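Local coordinates for protein mediator of RNA polymerase II transcription subunit 6 (Schizosaccharomyces pombe, PDB 4H61) that serves as a subunit of the Mediator complex, the coactivator that conveys signals from gene-specific regulators to the basal RNA polymerase II machinery, at residues Thr101-Cys106 with Ile110-Asn115; Glu94-Pro99 with Phe131-Thr136; Glu45-Gln50 with Asn62-Arg67. One frame throughout, in Å; residues are numbered along the deposited sequence.

Contact 1. Residues Thr101-Cys106 with Ile110-Asn115; sequences TVYFVC and IYMAPN
Phe104 and Tyr111 face each other as an antiparallel hydrogen-bonded pair, Phe104 N giving to Tyr111 O at 2.7 Å and Tyr111 N returning to Phe104 O at 3.1 Å. Both side chains emerge on the same face of the sheet. From Phe104, CB lies over the face of the Tyr111 ring, 4.1 Å from its centroid, a CH-pi contact. CG, beside Tyr111 CE1, is anti to the carbonyl carbon (chi1 -68°), which sends the ring toward Ala113; CD2 passes Tyr111 CE1 at 3.6 Å, and CD1, CE1, CE2 and CZ lie under the Ala113 methyl, CB, with CZ coming nearest at 3.4 Å. These strands, 97-106 and 109-112, form the beta hairpin at one edge of the four-stranded antiparallel sheet. Past the short strand, Ala113 N still bonds to Val102 O at 2.8 Å, extending the ladder into the loop. An alanine in place of Phe104 would probably leave the Ala113 methyl and the Tyr117 ring, which meets Phe104 edge-to-face, without their aromatic partner. On the other face the Val105 and Ile110 side chains lie side by side, CG1 to CG1 at 4.1 Å, next to Tyr31 of helix 28-33.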
loop_
_atom_site.group_PDB
_atom_site.type_symbol
_atom_site.label_atom_id
_atom_site.label_comp_id
_atom_site.label_asym_id
_atom_site.label_seq_id
_atom_site.Cartn_x
_atom_site.Cartn_y
_atom_site.Cartn_z
ATOM N N THR A 101 2.816 7.034 4.941
ATOM C CA THR A 101 2.371 7.999 3.942
ATOM C C THR A 101 1.260 7.415 3.053
ATOM O O THR A 101 1.084 6.194 2.985
ATOM C CB THR A 101 3.556 8.565 3.089
ATOM O OG1 THR A 101 3.241 8.501 1.689
ATOM C CG2 THR A 101 4.841 7.810 3.345
ATOM N N VAL A 102 0.483 8.277 2.398
ATOM C CA VAL A 102 -0.509 7.777 1.447
ATOM C C VAL A 102 -0.390 8.433 0.070
ATOM O O VAL A 102 0.002 9.594 -0.047
ATOM C CB VAL A 102 -1.975 7.797 1.999
ATOM C CG1 VAL A 102 -2.025 8.303 3.433
ATOM C CG2 VAL A 102 -2.902 8.592 1.103
ATOM N N TYR A 103 -0.701 7.667 -0.971
ATOM C CA TYR A 103 -0.478 8.110 -2.339
ATOM C C TYR A 103 -1.770 8.001 -3.124
ATOM O O TYR A 103 -2.602 7.138 -2.846
ATOM C CB TYR A 103 0.589 7.241 -3.024
ATOM C CG TYR A 103 1.802 6.940 -2.166
ATOM C CD1 TYR A 103 1.731 6.012 -1.132
ATOM C CD2 TYR A 103 3.026 7.574 -2.401
ATOM C CE1 TYR A 103 2.825 5.735 -0.347
ATOM C CE2 TYR A 103 4.131 7.298 -1.617
ATOM C CZ TYR A 103 4.020 6.372 -0.591
ATOM O OH TYR A 103 5.098 6.075 0.206
ATOM N N PHE A 104 -1.928 8.870 -4.115
ATOM C CA PHE A 104 -3.057 8.779 -5.030
ATOM C C PHE A 104 -2.623 8.232 -6.380
ATOM O O PHE A 104 -1.560 8.577 -6.892
ATOM C CB PHE A 104 -3.718 10.142 -5.210
ATOM C CG PHE A 104 -4.417 10.635 -3.978
ATOM C CD1 PHE A 104 -4.789 9.748 -2.977
ATOM C CD2 PHE A 104 -4.707 11.981 -3.816
ATOM C CE1 PHE A 104 -5.434 10.193 -1.841
ATOM C CE2 PHE A 104 -5.356 12.437 -2.681
ATOM C CZ PHE A 104 -5.716 11.543 -1.694
ATOM N N VAL A 105 -3.441 7.351 -6.935
ATOM C CA VAL A 105 -3.273 6.920 -8.310
ATOM C C VAL A 105 -4.495 7.433 -9.054
ATOM O O VAL A 105 -5.507 6.740 -9.181
ATOM C CB VAL A 105 -3.154 5.387 -8.431
ATOM C CG1 VAL A 105 -2.762 4.999 -9.845
ATOM C CG2 VAL A 105 -2.127 4.857 -7.447
ATOM N N CYS A 106 -4.398 8.673 -9.515
ATOM C CA CYS A 106 -5.521 9.346 -10.144
ATOM C C CYS A 106 -5.250 9.525 -11.632
ATOM O O CYS A 106 -4.302 10.212 -12.014
ATOM C CB CYS A 106 -5.737 10.703 -9.476
ATOM S SG CYS A 106 -7.306 11.473 -9.854
ATOM N N ILE A 110 0.501 9.019 -10.343
ATOM C CA ILE A 110 0.786 8.716 -8.958
ATOM C C ILE A 110 1.498 9.892 -8.290
ATOM O O ILE A 110 2.425 10.472 -8.856
ATOM C CB ILE A 110 1.639 7.446 -8.824
ATOM C CG1 ILE A 110 1.065 6.331 -9.698
ATOM C CG2 ILE A 110 1.727 7.010 -7.364
ATOM C CD1 ILE A 110 1.738 4.982 -9.499
ATOM N N TYR A 111 1.043 10.241 -7.090
ATOM C CA TYR A 111 1.674 11.275 -6.284
ATOM C C TYR A 111 1.267 11.098 -4.820
ATOM O O TYR A 111 0.238 10.480 -4.531
ATOM C CB TYR A 111 1.293 12.670 -6.796
ATOM C CG TYR A 111 -0.196 12.892 -6.979
ATOM C CD1 TYR A 111 -0.995 13.315 -5.916
ATOM C CD2 TYR A 111 -0.805 12.690 -8.216
ATOM C CE1 TYR A 111 -2.366 13.522 -6.079
ATOM C CE2 TYR A 111 -2.173 12.896 -8.387
ATOM C CZ TYR A 111 -2.947 13.312 -7.313
ATOM O OH TYR A 111 -4.305 13.514 -7.475
ATOM N N MET A 112 2.084 11.614 -3.900
ATOM C CA MET A 112 1.756 11.591 -2.471
ATOM C C MET A 112 0.549 12.479 -2.209
ATOM O O MET A 112 0.413 13.557 -2.791
ATOM C CB MET A 112 2.933 12.078 -1.618
ATOM C CG MET A 112 4.235 11.300 -1.820
ATOM S SD MET A 112 5.663 11.923 -0.887
ATOM C CE MET A 112 4.991 11.902 0.773
ATOM N N ALA A 113 -0.335 12.015 -1.342
ATOM C CA ALA A 113 -1.495 12.798 -0.959
ATOM C C ALA A 113 -1.005 13.755 0.102
ATOM O O ALA A 113 0.081 13.554 0.649
ATOM C CB ALA A 113 -2.561 11.888 -0.391
ATOM N N PRO A 114 -1.783 14.804 0.397
ATOM C CA PRO A 114 -1.417 15.682 1.512
ATOM C C PRO A 114 -1.267 14.898 2.819
ATOM O O PRO A 114 -1.865 13.829 2.988
ATOM C CB PRO A 114 -2.606 16.641 1.603
ATOM C CG PRO A 114 -3.137 16.693 0.223
ATOM C CD PRO A 114 -2.944 15.316 -0.351
ATOM N N ASN A 115 -0.466 15.433 3.732
ATOM C CA ASN A 115 -0.148 14.734 4.963
ATOM C C ASN A 115 -1.397 14.432 5.794
ATOM O O ASN A 115 -1.451 13.434 6.525
ATOM C CB ASN A 115 0.880 15.527 5.770
ATOM C CG ASN A 115 1.172 14.899 7.112
ATOM O OD1 ASN A 115 1.916 13.922 7.205
ATOM N ND2 ASN A 115 0.577 15.451 8.164
#

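Contact 2. Residues Glu94-Pro99 with Phe131-Thr136; sequences ENEVKP and FQKALT
The backbone of residues 94-99 runs from a turn into the start of strand 97-106 and stays well clear of the C-terminal part of helix 115-135, with Glu96 CA and Lys133 CA 11.0 Å apart, so that long side chains bridge the gap. Glu96 CG is anti to the carbonyl carbon, and the chain beyond it is extended. Lys133 begins with the same first torsion and runs straight as far as CE, where a bend at chi4 (79°) swings the ammonium group toward the acid. The two side chains cross at about a right angle and meet through a single oxygen: Lys133 NZ lies 3.2 Å from Glu96 OE1 in a hydrogen-bonded salt bridge. The nitrogen approaches from above the carboxylate plane, 54° out of it, and Lys133 CE follows at 3.6 Å from Glu96 OE1. Just beyond Lys133, the hydroxyl of Thr136 gives a hydrogen bond to the Lys133 carbonyl, Thr136 OG1 to Lys133 O being 2.8 Å. Further along the strand, Val97 and Pro99 pack on Leu125 of the same helix. This is a surface salt bridge between the loop residue just ahead of strand 97-106 and the C-terminal part of the long helix that packs along that strand.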
loop_
_atom_site.group_PDB
_atom_site.type_symbol
_atom_site.label_atom_id
_atom_site.label_comp_id
_atom_site.label_asym_id
_atom_site.label_seq_id
_atom_site.Cartn_x
_atom_site.Cartn_y
_atom_site.Cartn_z
ATOM N N GLU A 94 0.599 -8.679 13.927
ATOM C CA GLU A 94 -0.620 -9.116 13.254
ATOM C C GLU A 94 -1.806 -8.219 13.566
ATOM O O GLU A 94 -2.835 -8.282 12.895
ATOM C CB GLU A 94 -0.935 -10.560 13.628
ATOM C CG GLU A 94 0.266 -11.472 13.502
ATOM C CD GLU A 94 -0.061 -12.923 13.765
ATOM O OE1 GLU A 94 -1.039 -13.201 14.499
ATOM O OE2 GLU A 94 0.667 -13.789 13.230
ATOM N N ASN A 95 -1.648 -7.371 14.577
ATOM C CA ASN A 95 -2.740 -6.521 15.030
ATOM C C ASN A 95 -2.458 -5.037 14.893
ATOM O O ASN A 95 -3.369 -4.225 15.000
ATOM C CB ASN A 95 -3.078 -6.816 16.496
ATOM C CG ASN A 95 -3.498 -8.251 16.719
ATOM O OD1 ASN A 95 -4.331 -8.792 15.986
ATOM N ND2 ASN A 95 -2.913 -8.885 17.730
ATOM N N GLU A 96 -1.200 -4.673 14.688
ATOM C CA GLU A 96 -0.856 -3.259 14.661
ATOM C C GLU A 96 -0.121 -2.838 13.400
ATOM O O GLU A 96 0.673 -3.592 12.830
ATOM C CB GLU A 96 -0.057 -2.858 15.899
ATOM C CG GLU A 96 -0.871 -2.868 17.176
ATOM C CD GLU A 96 -0.187 -2.122 18.301
ATOM O OE1 GLU A 96 -0.590 -2.318 19.472
ATOM O OE2 GLU A 96 0.745 -1.336 18.009
ATOM N N VAL A 97 -0.398 -1.607 12.987
ATOM C CA VAL A 97 0.172 -1.042 11.785
ATOM C C VAL A 97 0.372 0.454 12.005
ATOM O O VAL A 97 -0.460 1.105 12.630
ATOM C CB VAL A 97 -0.770 -1.311 10.598
ATOM C CG1 VAL A 97 -0.755 -0.172 9.606
ATOM C CG2 VAL A 97 -0.415 -2.625 9.941
ATOM N N LYS A 98 1.485 1.002 11.527
ATOM C CA LYS A 98 1.691 2.442 11.625
ATOM C C LYS A 98 1.701 3.064 10.240
ATOM O O LYS A 98 2.586 2.791 9.431
ATOM C CB LYS A 98 2.972 2.782 12.384
ATOM C CG LYS A 98 3.177 4.277 12.541
ATOM C CD LYS A 98 4.481 4.604 13.256
ATOM C CE LYS A 98 4.702 6.113 13.350
ATOM N NZ LYS A 98 4.708 6.754 12.002
ATOM N N PRO A 99 0.696 3.890 9.952
ATOM C CA PRO A 99 0.591 4.545 8.644
ATOM C C PRO A 99 1.721 5.545 8.478
ATOM O O PRO A 99 1.935 6.367 9.371
ATOM C CB PRO A 99 -0.754 5.273 8.720
ATOM C CG PRO A 99 -1.506 4.580 9.828
ATOM C CD PRO A 99 -0.455 4.183 10.818
ATOM N N PHE A 131 -9.661 0.884 21.413
ATOM C CA PHE A 131 -10.822 0.038 21.639
ATOM C C PHE A 131 -10.441 -1.421 21.900
ATOM O O PHE A 131 -10.872 -2.017 22.890
ATOM C CB PHE A 131 -11.736 0.119 20.423
ATOM C CG PHE A 131 -13.035 -0.588 20.599
ATOM C CD1 PHE A 131 -13.406 -1.606 19.737
ATOM C CD2 PHE A 131 -13.889 -0.240 21.632
ATOM C CE1 PHE A 131 -14.614 -2.257 19.897
ATOM C CE2 PHE A 131 -15.094 -0.888 21.798
ATOM C CZ PHE A 131 -15.458 -1.898 20.927
ATOM N N GLN A 132 -9.630 -1.990 21.013
ATOM C CA GLN A 132 -9.213 -3.386 21.142
ATOM C C GLN A 132 -8.379 -3.665 22.394
ATOM O O GLN A 132 -8.517 -4.724 23.009
ATOM C CB GLN A 132 -8.477 -3.848 19.884
ATOM C CG GLN A 132 -9.406 -4.104 18.712
ATOM C CD GLN A 132 -8.719 -3.978 17.362
ATOM O OE1 GLN A 132 -7.489 -3.823 17.273
ATOM N NE2 GLN A 132 -9.516 -4.036 16.297
ATOM N N LYS A 133 -7.520 -2.723 22.777
ATOM C CA LYS A 133 -6.725 -2.897 23.992
ATOM C C LYS A 133 -7.651 -2.839 25.208
ATOM O O LYS A 133 -7.376 -3.439 26.250
ATOM C CB LYS A 133 -5.629 -1.826 24.107
ATOM C CG LYS A 133 -4.485 -1.948 23.101
ATOM C CD LYS A 133 -3.427 -0.872 23.360
ATOM C CE LYS A 133 -2.241 -0.953 22.390
ATOM N NZ LYS A 133 -2.523 -0.367 21.043
ATOM N N ALA A 134 -8.753 -2.112 25.057
ATOM C CA ALA A 134 -9.708 -1.933 26.136
ATOM C C ALA A 134 -10.516 -3.205 26.372
ATOM O O ALA A 134 -11.030 -3.426 27.468
ATOM C CB ALA A 134 -10.633 -0.758 25.838
ATOM N N LEU A 135 -10.619 -4.041 25.344
ATOM C CA LEU A 135 -11.405 -5.265 25.428
ATOM C C LEU A 135 -10.622 -6.438 26.010
ATOM O O LEU A 135 -11.206 -7.412 26.482
ATOM C CB LEU A 135 -11.946 -5.638 24.054
ATOM C CG LEU A 135 -12.955 -4.630 23.505
ATOM C CD1 LEU A 135 -13.463 -5.042 22.121
ATOM C CD2 LEU A 135 -14.107 -4.440 24.490
ATOM N N THR A 136 -9.301 -6.344 25.982
ATOM C CA THR A 136 -8.475 -7.452 26.433
ATOM C C THR A 136 -8.551 -7.608 27.947
ATOM O O THR A 136 -8.260 -8.675 28.486
ATOM C CB THR A 136 -7.006 -7.277 25.991
ATOM O OG1 THR A 136 -6.462 -6.085 26.572
ATOM C CG2 THR A 136 -6.911 -7.183 24.473
#

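Contact 3. Residues Glu45-Gln50 with Asn62-Arg67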
loop_
_atom_site.group_PDB
_atom_site.type_symbol
_atom_site.label_atom_id
_atom_site.label_comp_id
_atom_site.label_asym_id
_atom_site.label_seq_id
_atom_site.Cartn_x
_atom_site.Cartn_y
_atom_site.Cartn_z
ATOM N N GLU A 45 7.724 -6.512 -1.824
ATOM C CA GLU A 45 8.775 -6.944 -2.729
ATOM C C GLU A 45 9.256 -8.353 -2.389
ATOM O O GLU A 45 9.530 -9.169 -3.280
ATOM C CB GLU A 45 9.945 -5.950 -2.689
ATOM C CG GLU A 45 11.130 -6.335 -3.548
ATOM C CD GLU A 45 10.846 -6.255 -5.037
ATOM O OE1 GLU A 45 9.727 -5.836 -5.423
ATOM O OE2 GLU A 45 11.755 -6.614 -5.825
ATOM N N MET A 46 9.353 -8.633 -1.094
ATOM C CA MET A 46 9.850 -9.920 -0.644
ATOM C C MET A 46 8.915 -10.995 -1.165
ATOM O O MET A 46 9.356 -12.020 -1.692
ATOM C CB MET A 46 9.937 -9.960 0.880
ATOM C CG MET A 46 10.457 -11.283 1.439
ATOM S SD MET A 46 9.171 -12.544 1.685
ATOM C CE MET A 46 10.181 -13.906 2.274
ATOM N N LEU A 47 7.619 -10.732 -1.033
ATOM C CA LEU A 47 6.590 -11.630 -1.536
ATOM C C LEU A 47 6.645 -11.782 -3.052
ATOM O O LEU A 47 6.472 -12.889 -3.558
ATOM C CB LEU A 47 5.209 -11.153 -1.099
ATOM C CG LEU A 47 4.848 -11.459 0.360
ATOM C CD1 LEU A 47 3.572 -10.743 0.802
ATOM C CD2 LEU A 47 4.699 -12.953 0.550
ATOM N N LYS A 48 6.887 -10.684 -3.777
ATOM C CA LYS A 48 6.909 -10.755 -5.238
ATOM C C LYS A 48 7.955 -11.765 -5.673
ATOM O O LYS A 48 7.747 -12.534 -6.613
ATOM C CB LYS A 48 7.199 -9.393 -5.884
ATOM C CG LYS A 48 7.206 -9.427 -7.429
ATOM C CD LYS A 48 7.655 -8.107 -8.077
ATOM C CE LYS A 48 9.186 -8.026 -8.206
ATOM N NZ LYS A 48 9.712 -6.669 -8.620
ATOM N N MET A 49 9.072 -11.782 -4.958
ATOM C CA MET A 49 10.200 -12.610 -5.353
ATOM C C MET A 49 10.093 -14.067 -4.919
ATOM O O MET A 49 10.560 -14.951 -5.633
ATOM C CB MET A 49 11.509 -11.981 -4.885
ATOM C CG MET A 49 11.723 -10.596 -5.464
ATOM S SD MET A 49 12.503 -10.598 -7.096
ATOM C CE MET A 49 11.136 -10.937 -8.196
ATOM N N GLN A 50 9.484 -14.326 -3.764
ATOM C CA GLN A 50 9.243 -15.705 -3.373
ATOM C C GLN A 50 8.320 -16.329 -4.411
ATOM O O GLN A 50 8.492 -17.484 -4.801
ATOM C CB GLN A 50 8.629 -15.802 -1.974
ATOM C CG GLN A 50 9.617 -15.568 -0.836
ATOM C CD GLN A 50 10.693 -16.641 -0.737
ATOM O OE1 GLN A 50 10.422 -17.826 -0.925
ATOM N NE2 GLN A 50 11.923 -16.224 -0.438
ATOM N N ASN A 62 -3.213 -9.309 1.105
ATOM C CA ASN A 62 -3.495 -8.809 2.449
ATOM C C ASN A 62 -3.365 -9.871 3.534
ATOM O O ASN A 62 -2.976 -9.571 4.666
ATOM C CB ASN A 62 -4.889 -8.189 2.505
ATOM C CG ASN A 62 -5.014 -6.967 1.628
ATOM O OD1 ASN A 62 -5.872 -6.909 0.747
ATOM N ND2 ASN A 62 -4.158 -5.979 1.862
ATOM N N SER A 63 -3.695 -11.111 3.200
ATOM C CA SER A 63 -3.565 -12.173 4.182
ATOM C C SER A 63 -2.094 -12.538 4.335
ATOM O O SER A 63 -1.637 -12.864 5.429
ATOM C CB SER A 63 -4.420 -13.393 3.819
ATOM O OG SER A 63 -3.922 -14.046 2.669
ATOM N N GLN A 64 -1.348 -12.460 3.242
ATOM C CA GLN A 64 0.088 -12.704 3.303
ATOM C C GLN A 64 0.813 -11.637 4.131
ATOM O O GLN A 64 1.749 -11.944 4.876
ATOM C CB GLN A 64 0.682 -12.792 1.898
ATOM C CG GLN A 64 0.410 -14.113 1.191
ATOM C CD GLN A 64 1.133 -15.286 1.836
ATOM O OE1 GLN A 64 1.949 -15.109 2.745
ATOM N NE2 GLN A 64 0.837 -16.492 1.367
ATOM N N LEU A 65 0.369 -10.390 4.010
ATOM C CA LEU A 65 0.987 -9.293 4.744
ATOM C C LEU A 65 0.778 -9.376 6.262
ATOM O O LEU A 65 1.618 -8.907 7.031
ATOM C CB LEU A 65 0.508 -7.940 4.209
ATOM C CG LEU A 65 0.965 -7.635 2.779
ATOM C CD1 LEU A 65 0.357 -6.339 2.233
ATOM C CD2 LEU A 65 2.484 -7.596 2.711
ATOM N N LYS A 66 -0.331 -9.968 6.695
ATOM C CA LYS A 66 -0.617 -10.037 8.128
ATOM C C LYS A 66 0.451 -10.830 8.878
ATOM O O LYS A 66 0.795 -10.503 10.017
ATOM C CB LYS A 66 -2.022 -10.591 8.394
ATOM C CG LYS A 66 -3.137 -9.601 8.068
ATOM C CD LYS A 66 -4.524 -10.247 8.100
ATOM C CE LYS A 66 -5.017 -10.526 9.522
ATOM N NZ LYS A 66 -6.346 -11.220 9.518
ATOM N N ARG A 67 1.006 -11.837 8.211
ATOM C CA ARG A 67 2.014 -12.713 8.808
ATOM C C ARG A 67 3.409 -12.097 8.840
ATOM O O ARG A 67 4.346 -12.711 9.344
ATOM C CB ARG A 67 2.089 -14.032 8.031
ATOM C CG ARG A 67 0.778 -14.451 7.382
ATOM C CD ARG A 67 1.008 -15.577 6.398
ATOM N NE ARG A 67 1.936 -16.561 6.939
ATOM C CZ ARG A 67 3.019 -16.996 6.305
ATOM N NH1 ARG A 67 3.312 -16.543 5.095
ATOM N NH2 ARG A 67 3.803 -17.897 6.881
#
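Leu47 reaches from helix 43-53 to Gln64 and Leu65 of helix 61-66, and one methyl does most of the touching. Its CG is anti to the carbonyl carbon (chi1 -77°) and the side chain projects outward from its helix, so that CD1 comes to 3.7 Å from Gln64 CB and 3.8 Å from Leu65 CD2. The methyl thus bears on the root of one side chain and the end of the next. Leu47 CD2 is placed more loosely, 4.1 Å from Gln64 OE1.

Gln64 and Leu65 share a similar first torsion but do different things with it. Leu65 continues extended, with chi2 of 175°, and its CB does not point straight at the other helix; it is the end of the chain that comes across to Leu47. Gln64 does point its CB at that helix, then bends at chi2 (-68°), and its amide turns to Arg67. There Arg67 NH1 donates to Gln64 OE1 at 3.1 Å, lying in the carbonyl plane on a lone pair, with the oxygen at the edge of the guanidinium group. That bond would help to fix the amide's rotation, while the aliphatic base of Gln64 is left to meet the leucine.

Leu58 and Leu68 also touch Leu47, and Leu65 continues inward to Val74 of strand 70-79. The closest CA pair, Leu47 and Gln64, is 8.2 Å apart, and the two segments bury little surface between them: this is a small apolar contact between two short helices that precede the sheet, with Leu65 joining it to the edge strand.

In the fold
Contact 1 is the most extensive of the three, and the only one in which backbone hydrogen bonds cross between segments; apolar and aromatic side chains cover both faces of its hairpin. It and contact 3 are partly buried, whereas contact 2 lies at the surface, at the other end of strand 97-106, where a charge pair joins the residue just before that strand to helix 115-135. Because that helix follows strand 109-112, contact 1 is nested within the loop closed by contact 2. Contact 3 closes earlier in the chain, on the opposite side of its centre from contact 1, and relies on a few methyl and methylene groups. The segments of contacts 2 and 3 touch where Glu94 CG packs on the Lys66 carbonyl oxygen.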